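Local coordinates for putative polyprenyl synthetase (Streptomyces coelicolor, PDB 3NF2), which probably acts as a prenyltransferase of the FPP/GGPP synthase family, building isoprenoid diphosphate chains with the help of magnesium, at residues A[6-11]-A[333-338]. Sequence-based numbering, arbitrary orientation.
Sequences TALLER and TALADF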
# COMPACT_ATOMS: atom_id res chain seq x y z
N THR A 6 23.46 -19.69 -13.77
CA THR A 6 23.63 -19.12 -12.43
C THR A 6 24.45 -17.82 -12.45
O THR A 6 24.49 -17.10 -11.44
CB THR A 6 24.27 -20.14 -11.46
OG1 THR A 6 25.26 -20.91 -12.14
CG2 THR A 6 23.20 -21.08 -10.89
N ALA A 7 25.09 -17.53 -13.58
CA ALA A 7 25.83 -16.29 -13.77
C ALA A 7 24.89 -15.09 -13.88
O ALA A 7 25.20 -14.01 -13.39
CB ALA A 7 26.72 -16.38 -15.00
N LEU A 8 23.74 -15.30 -14.52
CA LEU A 8 22.73 -14.26 -14.67
C LEU A 8 22.00 -13.97 -13.35
O LEU A 8 21.70 -12.81 -13.05
CB LEU A 8 21.71 -14.63 -15.75
CG LEU A 8 22.16 -14.69 -17.21
CD1 LEU A 8 21.00 -15.13 -18.08
CD2 LEU A 8 22.72 -13.35 -17.68
N LEU A 9 21.71 -15.03 -12.59
CA LEU A 9 21.06 -14.89 -11.28
C LEU A 9 21.95 -14.15 -10.29
O LEU A 9 21.46 -13.33 -9.51
CB LEU A 9 20.65 -16.27 -10.72
CG LEU A 9 19.67 -17.15 -11.49
CD1 LEU A 9 19.42 -18.44 -10.72
CD2 LEU A 9 18.34 -16.44 -11.78
N GLU A 10 23.25 -14.45 -10.34
CA GLU A 10 24.28 -13.71 -9.62
C GLU A 10 24.33 -12.25 -10.05
O GLU A 10 24.33 -11.34 -9.22
CB GLU A 10 25.65 -14.38 -9.84
CG GLU A 10 26.88 -13.54 -9.48
CD GLU A 10 27.31 -13.68 -8.03
OE1 GLU A 10 26.45 -13.65 -7.12
OE2 GLU A 10 28.54 -13.80 -7.79
N ARG A 11 24.34 -12.04 -11.37
CA ARG A 11 24.36 -10.70 -11.97
C ARG A 11 23.21 -9.81 -11.48
O ARG A 11 23.44 -8.64 -11.16
CB ARG A 11 24.30 -10.83 -13.50
CG ARG A 11 24.49 -9.55 -14.28
CD ARG A 11 23.68 -9.63 -15.56
NE ARG A 11 24.32 -8.92 -16.66
CZ ARG A 11 23.80 -8.77 -17.87
NH1 ARG A 11 22.60 -9.28 -18.15
NH2 ARG A 11 24.47 -8.11 -18.80
N THR A 333 15.72 -17.16 -23.02
CA THR A 333 15.39 -18.56 -23.27
C THR A 333 15.93 -19.50 -22.17
O THR A 333 15.24 -20.43 -21.76
CB THR A 333 15.88 -18.99 -24.68
OG1 THR A 333 15.05 -18.36 -25.68
CG2 THR A 333 15.87 -20.52 -24.88
N ALA A 334 17.13 -19.22 -21.67
CA ALA A 334 17.76 -20.08 -20.67
C ALA A 334 17.16 -19.95 -19.28
O ALA A 334 17.17 -20.91 -18.50
CB ALA A 334 19.26 -19.83 -20.63
N LEU A 335 16.65 -18.76 -18.95
CA LEU A 335 15.94 -18.55 -17.69
C LEU A 335 14.65 -19.35 -17.67
O LEU A 335 14.30 -19.98 -16.67
CB LEU A 335 15.64 -17.06 -17.46
CG LEU A 335 16.83 -16.21 -17.00
CD1 LEU A 335 16.52 -14.74 -17.19
CD2 LEU A 335 17.21 -16.50 -15.55
N ALA A 336 13.96 -19.34 -18.82
CA ALA A 336 12.74 -20.10 -19.02
C ALA A 336 12.92 -21.60 -18.80
O ALA A 336 12.03 -22.26 -18.26
CB ALA A 336 12.15 -19.82 -20.40
N ASP A 337 14.07 -22.14 -19.20
CA ASP A 337 14.37 -23.55 -18.94
C ASP A 337 14.72 -23.79 -17.47
O ASP A 337 14.40 -24.84 -16.93
CB ASP A 337 15.48 -24.07 -19.86
CG ASP A 337 15.22 -23.76 -21.34
OD1 ASP A 337 14.10 -23.33 -21.70
OD2 ASP A 337 16.15 -23.96 -22.14
N PHE A 338 15.38 -22.82 -16.83
CA PHE A 338 15.74 -22.93 -15.41
C PHE A 338 14.49 -22.98 -14.53
O PHE A 338 14.47 -23.66 -13.50
CB PHE A 338 16.65 -21.78 -14.95
CG PHE A 338 16.95 -21.79 -13.46
CD1 PHE A 338 16.23 -20.99 -12.58
CD2 PHE A 338 17.94 -22.63 -12.95
CE1 PHE A 338 16.50 -21.01 -11.21
CE2 PHE A 338 18.22 -22.65 -11.58
CZ PHE A 338 17.49 -21.84 -10.70
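Leu335 meets two leucines of segment 6-11, Leu8 and Leu9. Its CG lies 4.4 Å from Leu8 CD1, a loose apolar contact. Its CD2 is closer to the other leucine, 3.9 Å from Leu9 CD2. The side chains of Leu335 and Leu9 run past each other in opposite directions, with the two CD2 methyls in touch. Leu335 CG sits anti to the carbonyl carbon (chi1 -77°), and this carries the methyl end nearer to segment 6-11 than the CB direction alone would suggest. Leu61 and Leu64 of helix 57-67 also touch Leu335, and Leu64 reaches Leu8 as well. The leucine cluster is therefore shared by three helices of the mainly helical fold of the polyprenyl synthase family. It brings together the first helix, 5-25, and the last, 326-339. The two segments cross nearly at right angles (-99°), with axes 10.9 Å apart at closest approach. No hydrogen bond links them. About one turn on from Leu335, Phe338 has CG anti to its backbone N, which puts the ring beside Leu9. The ring offers one face to Leu9. Leu9 CD1 lies 4.2 Å from the centroid of the Phe338 ring and 27° off the normal, a CH-pi contact. The methyl is displaced toward one side of the ring: Leu9 CD1 is 3.9 Å from both CE1 and CZ of Phe338.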